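PDB 5VJ4: uncharacterized protein from Borrelia turicatae, which is of unknown function but is probably a surface lipoprotein of relapsing fever spirochetes that binds lipid, its gene being differentially regulated between tick and mammal. Local coordinates for residues K187-L192 against P219-F224; D235-W240 against V273-V278; I290-A295 against N350-L355. All blocks are in the same frame, centred on the assembly; numbering follows the deposited sequence.

Interaction 1. Residues K187-L192 against P219-F224; sequences KRYDGL and PRFRKF
Tyr189 reaches from helix 176-201 to the short helix 218-222 and sets the CD2/CE2 side of its ring against three residues of the 219-224 segment. An edge of this ring faces Phe221 in a T-shaped pair, the planes at 89° and the centroids 5.5 Å apart. The overlap is off centre: Tyr189 CD2 stands above the Phe221 face toward its rim, and the same phenyl ring also touches the stem of the tyrosine, with Phe221 CZ 3.7 Å from Tyr189 CB. With chi1 of -69°, the tyrosine CG lies beside its own backbone N, anti to the carbonyl carbon, and the far end of the ring then runs on to Arg220, whose CB is 3.7 Å from Tyr189 CE2. Phe224 adds a looser apolar touch from its CE1.

Here an all-helical bundle packs a long helix against a very short one, and a single aromatic residue makes most of the join. Arg220 offers the tyrosine its CB and its carbonyl O. Its extended chain carries the guanidinium away to salt bridges with Asp283 and Asp245, so the charge is matched by helices 263-301 and 243-256. The other side chains around Phe221 include Thr162, Lys163 and Ala166 of helix 145-171.

Interaction 2. Residues D235-W240 against V273-V278; sequences DDIYGW and VGVYYV
Residues 237-240 coil much as a helix does but do not form a regularly bonded one, and they pass close to a kinked part of helix 263-301, the CA atoms of Ile237 and Val275 being 5.7 Å apart. At the kink Gly274 has a positive phi (89°) that suits a glycine, and the main-chain N atoms of Val275 and Tyr276 make no helical hydrogen bond. Val275 carries most of the helix side of the contact. Its CG1 is anti to the backbone N (chi1 176°), which leaves CG2 beside N and facing Ile237 and Trp240. This CG2 methyl sits over one face of the Trp240 indole, 3.6 Å from CD1 of that ring, in a CH-pi contact with the five-membered ring 29° off the normal. The same methyl meets Ile237, whose CB is 4.2 Å away, so one branch of the valine serves two partners. Farther along the helix, Ile237 CD1 reaches Val278 CG1, 4.3 Å away.

The indole N-H of Trp240 is bonded to Met234 O, which ties the ring back to its own loop. The loop joins helix 224-229 to helix 243-256; beyond Val275, Trp240 packs on Leu182 and Met185 of helix 176-201, while Val278 also touches Ile249 of helix 243-256.

Interaction 3. Residues I290-A295 against N350-L355; sequences IEHDEA and NYFIIL
Two helical segments run side by side in the same direction, their axes 8.3 Å apart at closest approach and inclined by 20°. The CA atoms come nearest at His292 and Phe352, 5.4 Å apart, and these two residues form the middle of the contact.

Phe352 turns one ring face to the neighbouring backbone and side chain. The backbone sets His292 CB over its centre, 3.7 Å from the ring centroid and almost on the ring normal, a CH-pi contact. The histidine CG is anti to its backbone N (chi1 162°), and this swings the imidazole edge over the same face, the planes at 88°: an offset edge-to-face pair in which His292 CD2 is 3.4 Å from Phe352 CE1. At another edge of the imidazole, ND1 donates to Asp293 OD1 over 2.9 Å, nearly straight and in the ring plane. This bond fixes the rotation of the ring. The nearby carboxylate may favour a protonated histidine, though Lys319, which also packs on His292, would pull the other way.

To one side, Glu291 bends at chi2 and passes CG, CD and OE1 across Ile353 at a slant, CG of the glutamate being 3.6 Å from Ile353 CG1; its side chain also touches Arg349 and Lys356. Further along, Ala295 CB lies 3.9 Å from Leu355 CD2 and also meets the carbonyl O of Phe352.

Leu315 of helix 308-334 packs on both His292 and Phe352, making this a three-helix junction. The segments of helix 263-301 and helix 345-365 are nearly parallel and helix 308-334 probably returns between them in the chain, consistent with an up-down-up three-helix bundle.

Overall arrangement
The three contacts illustrate how a nearly all-helical chain is joined by different side-chain chemistry in different places. Interactions 1 and 2 are both buried, lie on the same side of the chain's centre, and adjoin: Lys223 of the first is probably hydrogen-bonded to Gly239 O of the second, and Tyr276 packs on Arg188 and Leu192. Both also approach the second subunit. Interaction 3, about 28 Å from each between centres, is only partly buried and touches no other subunit. Helix 263-301 links it to interaction 2. An aromatic edge-to-face pair marks interactions 1 and 3, whereas interaction 2 depends on aliphatic groups and an indole face; an imidazole, bonded to a carboxylate, enters only in interaction 3.

Interaction 1. Residues K187-L192 against P219-F224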
loop_
_atom_site.group_PDB
_atom_site.type_symbol
_atom_site.label_atom_id
_atom_site.label_comp_id
_atom_site.label_asym_id
_atom_site.label_seq_id
_atom_site.Cartn_x
_atom_site.Cartn_y
_atom_site.Cartn_z
ATOM N N LYS A 187 -1.673 -5.689 15.039
ATOM C CA LYS A 187 -0.603 -6.303 14.242
ATOM C C LYS A 187 0.028 -5.336 13.217
ATOM O O LYS A 187 1.263 -5.203 13.143
ATOM C CB LYS A 187 -1.083 -7.599 13.586
ATOM C CG LYS A 187 -1.326 -8.682 14.616
ATOM C CD LYS A 187 -2.155 -9.856 14.118
ATOM C CE LYS A 187 -2.605 -10.693 15.316
ATOM N NZ LYS A 187 -3.098 -12.050 14.963
ATOM N N ARG A 188 -0.810 -4.630 12.465
ATOM C CA ARG A 188 -0.286 -3.647 11.510
ATOM C C ARG A 188 0.648 -2.669 12.220
ATOM O O ARG A 188 1.764 -2.418 11.760
ATOM C CB ARG A 188 -1.410 -2.908 10.778
ATOM C CG ARG A 188 -2.432 -3.818 10.145
ATOM C CD ARG A 188 -3.174 -3.173 8.992
ATOM N NE ARG A 188 -4.254 -4.031 8.518
ATOM C CZ ARG A 188 -5.425 -4.188 9.134
ATOM N NH1 ARG A 188 -5.707 -3.536 10.274
ATOM N NH2 ARG A 188 -6.313 -5.013 8.604
ATOM N N TYR A 189 0.216 -2.176 13.377
ATOM C CA TYR A 189 1.024 -1.240 14.113
ATOM C C TYR A 189 2.361 -1.873 14.537
ATOM O O TYR A 189 3.429 -1.226 14.371
ATOM C CB TYR A 189 0.268 -0.680 15.296
ATOM C CG TYR A 189 -0.902 0.250 15.006
ATOM C CD1 TYR A 189 -1.111 0.820 13.751
ATOM C CD2 TYR A 189 -1.782 0.596 16.035
ATOM C CE1 TYR A 189 -2.184 1.684 13.528
ATOM C CE2 TYR A 189 -2.820 1.475 15.825
ATOM C CZ TYR A 189 -3.027 2.009 14.574
ATOM O OH TYR A 189 -4.095 2.860 14.415
ATOM N N ASP A 190 2.307 -3.128 15.024
ATOM C CA ASP A 190 3.531 -3.916 15.306
ATOM C C ASP A 190 4.494 -3.847 14.131
ATOM O O ASP A 190 5.654 -3.422 14.280
ATOM C CB ASP A 190 3.213 -5.383 15.613
ATOM C CG ASP A 190 2.772 -5.610 17.061
ATOM O OD1 ASP A 190 3.008 -4.726 17.915
ATOM O OD2 ASP A 190 2.182 -6.684 17.343
ATOM N N GLY A 191 3.979 -4.181 12.952
ATOM C CA GLY A 191 4.788 -4.184 11.745
ATOM C C GLY A 191 5.480 -2.873 11.553
ATOM O O GLY A 191 6.687 -2.833 11.316
ATOM N N LEU A 192 4.719 -1.789 11.694
ATOM C CA LEU A 192 5.256 -0.463 11.412
ATOM C C LEU A 192 6.350 -0.127 12.407
ATOM O O LEU A 192 7.414 0.380 12.023
ATOM C CB LEU A 192 4.153 0.573 11.413
ATOM C CG LEU A 192 3.189 0.506 10.218
ATOM C CD1 LEU A 192 1.905 1.190 10.597
ATOM C CD2 LEU A 192 3.756 1.150 8.991
ATOM N N PRO A 219 -0.248 7.150 21.224
ATOM C CA PRO A 219 -1.603 7.603 20.990
ATOM C C PRO A 219 -2.447 6.606 20.203
ATOM O O PRO A 219 -3.639 6.430 20.512
ATOM C CB PRO A 219 -1.397 8.821 20.109
ATOM C CG PRO A 219 -0.109 9.377 20.545
ATOM C CD PRO A 219 0.715 8.166 20.760
ATOM N N ARG A 220 -1.827 5.970 19.201
ATOM C CA ARG A 220 -2.556 5.144 18.272
ATOM C C ARG A 220 -3.094 3.895 18.957
ATOM O O ARG A 220 -4.200 3.442 18.634
ATOM C CB ARG A 220 -1.733 4.851 17.015
ATOM C CG ARG A 220 -1.227 6.116 16.325
ATOM C CD ARG A 220 -0.275 5.821 15.163
ATOM N NE ARG A 220 0.005 7.008 14.375
ATOM C CZ ARG A 220 1.173 7.290 13.802
ATOM N NH1 ARG A 220 2.198 6.474 13.929
ATOM N NH2 ARG A 220 1.335 8.422 13.114
ATOM N N PHE A 221 -2.343 3.384 19.932
ATOM C CA PHE A 221 -2.792 2.245 20.738
ATOM C C PHE A 221 -3.800 2.716 21.772
ATOM O O PHE A 221 -4.884 2.139 21.883
ATOM C CB PHE A 221 -1.625 1.570 21.430
ATOM C CG PHE A 221 -0.851 0.635 20.551
ATOM C CD1 PHE A 221 -1.420 -0.521 20.073
ATOM C CD2 PHE A 221 0.482 0.891 20.250
ATOM C CE1 PHE A 221 -0.691 -1.400 19.273
ATOM C CE2 PHE A 221 1.218 0.023 19.451
ATOM C CZ PHE A 221 0.628 -1.124 18.958
ATOM N N ARG A 222 -3.452 3.778 22.507
ATOM C CA ARG A 222 -4.354 4.358 23.502
ATOM C C ARG A 222 -5.767 4.573 22.986
ATOM O O ARG A 222 -6.740 4.340 23.715
ATOM C CB ARG A 222 -3.820 5.673 24.019
ATOM C CG ARG A 222 -3.233 5.563 25.399
ATOM C CD ARG A 222 -3.069 6.958 25.936
ATOM N NE ARG A 222 -1.889 7.618 25.386
ATOM C CZ ARG A 222 -0.641 7.418 25.806
ATOM N NH1 ARG A 222 -0.369 6.538 26.799
ATOM N NH2 ARG A 222 0.337 8.117 25.226
ATOM N N LYS A 223 -5.858 4.956 21.713
ATOM C CA LYS A 223 -7.104 5.300 21.057
ATOM C C LYS A 223 -8.144 4.166 21.114
ATOM O O LYS A 223 -9.343 4.411 20.999
ATOM C CB LYS A 223 -6.814 5.759 19.613
ATOM C CG LYS A 223 -7.934 6.495 18.882
ATOM C CD LYS A 223 -8.260 7.830 19.542
ATOM C CE LYS A 223 -8.947 8.803 18.599
ATOM N NZ LYS A 223 -10.113 8.269 17.869
ATOM N N PHE A 224 -7.700 2.937 21.345
ATOM C CA PHE A 224 -8.630 1.810 21.381
ATOM C C PHE A 224 -9.702 1.990 22.440
ATOM O O PHE A 224 -10.892 1.783 22.169
ATOM C CB PHE A 224 -7.878 0.496 21.594
ATOM C CG PHE A 224 -7.094 0.051 20.404
ATOM C CD1 PHE A 224 -6.722 0.954 19.401
ATOM C CD2 PHE A 224 -6.692 -1.265 20.294
ATOM C CE1 PHE A 224 -5.982 0.547 18.305
ATOM C CE2 PHE A 224 -5.942 -1.677 19.205
ATOM C CZ PHE A 224 -5.582 -0.767 18.221
#

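Interaction 2. Residues D235-W240 against V273-V278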
loop_
_atom_site.group_PDB
_atom_site.type_symbol
_atom_site.label_atom_id
_atom_site.label_comp_id
_atom_site.label_asym_id
_atom_site.label_seq_id
_atom_site.Cartn_x
_atom_site.Cartn_y
_atom_site.Cartn_z
ATOM N N ASP A 235 -15.081 2.563 10.793
ATOM C CA ASP A 235 -15.362 2.592 9.358
ATOM C C ASP A 235 -14.819 3.863 8.675
ATOM O O ASP A 235 -15.018 4.060 7.477
ATOM C CB ASP A 235 -16.863 2.423 9.085
ATOM C CG ASP A 235 -17.389 1.039 9.469
ATOM O OD1 ASP A 235 -16.594 0.070 9.475
ATOM O OD2 ASP A 235 -18.608 0.927 9.754
ATOM N N ASP A 236 -14.146 4.725 9.435
ATOM C CA ASP A 236 -13.493 5.874 8.862
ATOM C C ASP A 236 -12.045 5.877 9.302
ATOM O O ASP A 236 -11.747 5.630 10.479
ATOM C CB ASP A 236 -14.185 7.166 9.318
ATOM C CG ASP A 236 -13.903 8.357 8.393
ATOM O OD1 ASP A 236 -13.548 8.179 7.197
ATOM O OD2 ASP A 236 -14.061 9.489 8.883
ATOM N N ILE A 237 -11.144 6.167 8.373
ATOM C CA ILE A 237 -9.744 6.208 8.745
ATOM C C ILE A 237 -9.515 7.246 9.859
ATOM O O ILE A 237 -8.769 6.975 10.798
ATOM C CB ILE A 237 -8.800 6.360 7.543
ATOM C CG1 ILE A 237 -8.959 7.732 6.917
ATOM C CG2 ILE A 237 -9.025 5.255 6.505
ATOM C CD1 ILE A 237 -7.836 8.661 7.312
ATOM N N TYR A 238 -10.209 8.384 9.812
ATOM C CA TYR A 238 -10.034 9.400 10.882
ATOM C C TYR A 238 -10.455 8.863 12.251
ATOM O O TYR A 238 -10.109 9.440 13.270
ATOM C CB TYR A 238 -10.812 10.689 10.605
ATOM C CG TYR A 238 -10.319 11.581 9.481
ATOM C CD1 TYR A 238 -10.452 11.207 8.129
ATOM C CD2 TYR A 238 -9.742 12.811 9.760
ATOM C CE1 TYR A 238 -9.993 12.043 7.099
ATOM C CE2 TYR A 238 -9.288 13.655 8.737
ATOM C CZ TYR A 238 -9.424 13.280 7.422
ATOM O OH TYR A 238 -8.976 14.142 6.437
ATOM N N GLY A 239 -11.197 7.755 12.276
ATOM C CA GLY A 239 -11.666 7.184 13.533
ATOM C C GLY A 239 -10.529 6.604 14.324
ATOM O O GLY A 239 -10.621 6.486 15.536
ATOM N N TRP A 240 -9.456 6.249 13.625
ATOM C CA TRP A 240 -8.284 5.626 14.234
ATOM C C TRP A 240 -7.180 6.586 14.618
ATOM O O TRP A 240 -6.315 6.241 15.428
ATOM C CB TRP A 240 -7.714 4.646 13.257
ATOM C CG TRP A 240 -8.633 3.584 12.876
ATOM C CD1 TRP A 240 -9.524 3.610 11.851
ATOM C CD2 TRP A 240 -8.728 2.284 13.470
ATOM N NE1 TRP A 240 -10.183 2.395 11.761
ATOM C CE2 TRP A 240 -9.709 1.566 12.747
ATOM C CE3 TRP A 240 -8.070 1.649 14.537
ATOM C CZ2 TRP A 240 -10.058 0.252 13.068
ATOM C CZ3 TRP A 240 -8.414 0.334 14.855
ATOM C CH2 TRP A 240 -9.401 -0.350 14.123
ATOM N N VAL A 273 -6.420 3.571 0.656
ATOM C CA VAL A 273 -5.122 3.122 1.076
ATOM C C VAL A 273 -5.196 2.462 2.464
ATOM O O VAL A 273 -4.494 1.495 2.729
ATOM C CB VAL A 273 -4.199 4.352 1.042
ATOM C CG1 VAL A 273 -3.246 4.397 2.204
ATOM C CG2 VAL A 273 -3.503 4.414 -0.291
ATOM N N GLY A 274 -6.055 2.973 3.340
ATOM C CA GLY A 274 -6.208 2.397 4.667
ATOM C C GLY A 274 -5.273 2.969 5.719
ATOM O O GLY A 274 -4.271 3.643 5.435
ATOM N N VAL A 275 -5.616 2.686 6.959
ATOM C CA VAL A 275 -4.882 3.245 8.072
ATOM C C VAL A 275 -3.395 2.910 8.080
ATOM O O VAL A 275 -2.583 3.742 8.459
ATOM C CB VAL A 275 -5.472 2.741 9.365
ATOM C CG1 VAL A 275 -4.662 3.244 10.536
ATOM C CG2 VAL A 275 -6.922 3.182 9.462
ATOM N N TYR A 276 -3.055 1.684 7.705
ATOM C CA TYR A 276 -1.677 1.260 7.671
ATOM C C TYR A 276 -0.844 2.219 6.833
ATOM O O TYR A 276 0.162 2.734 7.324
ATOM C CB TYR A 276 -1.626 -0.121 7.092
ATOM C CG TYR A 276 -0.276 -0.745 6.956
ATOM C CD1 TYR A 276 0.322 -1.352 8.034
ATOM C CD2 TYR A 276 0.372 -0.804 5.728
ATOM C CE1 TYR A 276 1.540 -1.994 7.910
ATOM C CE2 TYR A 276 1.597 -1.435 5.591
ATOM C CZ TYR A 276 2.166 -2.037 6.689
ATOM O OH TYR A 276 3.381 -2.651 6.577
ATOM N N TYR A 277 -1.252 2.482 5.592
ATOM C CA TYR A 277 -0.470 3.451 4.789
ATOM C C TYR A 277 -0.635 4.892 5.215
ATOM O O TYR A 277 0.282 5.674 5.037
ATOM C CB TYR A 277 -0.709 3.331 3.298
ATOM C CG TYR A 277 -0.265 2.008 2.824
ATOM C CD1 TYR A 277 -1.114 0.901 2.888
ATOM C CD2 TYR A 277 1.029 1.827 2.380
ATOM C CE1 TYR A 277 -0.680 -0.351 2.503
ATOM C CE2 TYR A 277 1.474 0.587 2.005
ATOM C CZ TYR A 277 0.622 -0.501 2.076
ATOM O OH TYR A 277 1.059 -1.748 1.696
ATOM N N VAL A 278 -1.787 5.231 5.785
ATOM C CA VAL A 278 -2.004 6.585 6.155
ATOM C C VAL A 278 -1.057 6.946 7.282
ATOM O O VAL A 278 -0.389 7.965 7.209
ATOM C CB VAL A 278 -3.450 6.879 6.557
ATOM C CG1 VAL A 278 -3.536 8.240 7.249
ATOM C CG2 VAL A 278 -4.322 6.904 5.330
#

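Interaction 3. Residues I290-A295 against N350-L355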
loop_
_atom_site.group_PDB
_atom_site.type_symbol
_atom_site.label_atom_id
_atom_site.label_comp_id
_atom_site.label_asym_id
_atom_site.label_seq_id
_atom_site.Cartn_x
_atom_site.Cartn_y
_atom_site.Cartn_z
ATOM N N ILE A 290 10.178 18.091 10.690
ATOM C CA ILE A 290 11.068 18.391 11.822
ATOM C C ILE A 290 12.470 18.718 11.355
ATOM O O ILE A 290 13.056 19.670 11.841
ATOM C CB ILE A 290 11.046 17.328 12.913
ATOM C CG1 ILE A 290 9.677 17.403 13.593
ATOM C CG2 ILE A 290 12.031 17.662 13.994
ATOM C CD1 ILE A 290 9.355 16.314 14.595
ATOM N N GLU A 291 12.970 17.983 10.375
ATOM C CA GLU A 291 14.310 18.249 9.883
ATOM C C GLU A 291 14.427 19.571 9.181
ATOM O O GLU A 291 15.433 20.251 9.318
ATOM C CB GLU A 291 14.855 17.119 8.998
ATOM C CG GLU A 291 15.244 15.890 9.803
ATOM C CD GLU A 291 15.996 16.239 11.079
ATOM O OE1 GLU A 291 16.897 17.109 11.009
ATOM O OE2 GLU A 291 15.673 15.651 12.143
ATOM N N HIS A 292 13.396 19.936 8.439
ATOM C CA HIS A 292 13.387 21.200 7.717
ATOM C C HIS A 292 13.489 22.358 8.715
ATOM O O HIS A 292 14.236 23.304 8.509
ATOM C CB HIS A 292 12.114 21.282 6.895
ATOM C CG HIS A 292 11.766 22.659 6.440
ATOM N ND1 HIS A 292 11.066 23.562 7.227
ATOM C CD2 HIS A 292 11.985 23.279 5.253
ATOM C CE1 HIS A 292 10.905 24.688 6.554
ATOM N NE2 HIS A 292 11.444 24.540 5.351
ATOM N N ASP A 293 12.754 22.271 9.808
ATOM C CA ASP A 293 12.827 23.322 10.814
ATOM C C ASP A 293 14.180 23.436 11.427
ATOM O O ASP A 293 14.648 24.535 11.638
ATOM C CB ASP A 293 11.762 23.133 11.874
ATOM C CG ASP A 293 10.368 23.188 11.276
ATOM O OD1 ASP A 293 10.251 23.217 10.017
ATOM O OD2 ASP A 293 9.396 23.203 12.052
ATOM N N GLU A 294 14.828 22.305 11.700
ATOM C CA GLU A 294 16.201 22.331 12.199
ATOM C C GLU A 294 17.095 23.075 11.231
ATOM O O GLU A 294 17.896 23.912 11.652
ATOM C CB GLU A 294 16.746 20.923 12.425
ATOM C CG GLU A 294 16.022 20.082 13.462
ATOM C CD GLU A 294 16.027 20.678 14.855
ATOM O OE1 GLU A 294 16.899 21.526 15.155
ATOM O OE2 GLU A 294 15.160 20.274 15.664
ATOM N N ALA A 295 16.923 22.788 9.938
ATOM C CA ALA A 295 17.715 23.424 8.887
ATOM C C ALA A 295 17.382 24.896 8.780
ATOM O O ALA A 295 18.238 25.699 8.427
ATOM C CB ALA A 295 17.545 22.708 7.542
ATOM N N ASN A 350 16.824 13.402 4.557
ATOM C CA ASN A 350 18.267 13.412 4.412
ATOM C C ASN A 350 18.774 14.703 3.800
ATOM O O ASN A 350 19.724 15.298 4.322
ATOM C CB ASN A 350 18.742 12.180 3.636
ATOM C CG ASN A 350 18.583 10.879 4.440
ATOM O OD1 ASN A 350 18.277 10.886 5.631
ATOM N ND2 ASN A 350 18.782 9.757 3.775
ATOM N N TYR A 351 18.117 15.165 2.740
ATOM C CA TYR A 351 18.467 16.461 2.150
ATOM C C TYR A 351 18.476 17.568 3.202
ATOM O O TYR A 351 19.440 18.329 3.283
ATOM C CB TYR A 351 17.575 16.795 0.963
ATOM C CG TYR A 351 17.886 16.004 -0.301
ATOM C CD1 TYR A 351 18.745 14.890 -0.285
ATOM C CD2 TYR A 351 17.292 16.351 -1.515
ATOM C CE1 TYR A 351 19.006 14.168 -1.446
ATOM C CE2 TYR A 351 17.548 15.637 -2.685
ATOM C CZ TYR A 351 18.402 14.547 -2.648
ATOM O OH TYR A 351 18.660 13.846 -3.804
ATOM N N PHE A 352 17.455 17.603 4.050
ATOM C CA PHE A 352 17.398 18.614 5.101
ATOM C C PHE A 352 18.456 18.445 6.172
ATOM O O PHE A 352 18.887 19.435 6.768
ATOM C CB PHE A 352 16.006 18.701 5.752
ATOM C CG PHE A 352 14.988 19.356 4.887
ATOM C CD1 PHE A 352 15.159 20.663 4.469
ATOM C CD2 PHE A 352 13.858 18.666 4.469
ATOM C CE1 PHE A 352 14.218 21.274 3.655
ATOM C CE2 PHE A 352 12.918 19.267 3.649
ATOM C CZ PHE A 352 13.096 20.573 3.247
ATOM N N ILE A 353 18.840 17.204 6.444
ATOM C CA ILE A 353 19.824 16.933 7.492
ATOM C C ILE A 353 21.197 17.401 7.003
ATOM O O ILE A 353 21.886 18.160 7.695
ATOM C CB ILE A 353 19.819 15.450 7.917
ATOM C CG1 ILE A 353 18.611 15.198 8.805
ATOM C CG2 ILE A 353 21.064 15.094 8.711
ATOM C CD1 ILE A 353 18.331 13.737 9.113
ATOM N N ILE A 354 21.564 16.970 5.798
ATOM C CA ILE A 354 22.767 17.460 5.143
ATOM C C ILE A 354 22.776 18.978 5.150
ATOM O O ILE A 354 23.739 19.586 5.608
ATOM C CB ILE A 354 22.877 16.901 3.719
ATOM C CG1 ILE A 354 23.293 15.425 3.781
ATOM C CG2 ILE A 354 23.818 17.736 2.865
ATOM C CD1 ILE A 354 22.798 14.594 2.604
ATOM N N LEU A 355 21.678 19.575 4.694
ATOM C CA LEU A 355 21.572 21.015 4.677
ATOM C C LEU A 355 21.799 21.636 6.061
ATOM O O LEU A 355 22.428 22.671 6.169
ATOM C CB LEU A 355 20.232 21.452 4.117
ATOM C CG LEU A 355 20.163 22.967 3.897
ATOM C CD1 LEU A 355 20.928 23.385 2.647
ATOM C CD2 LEU A 355 18.730 23.467 3.875
#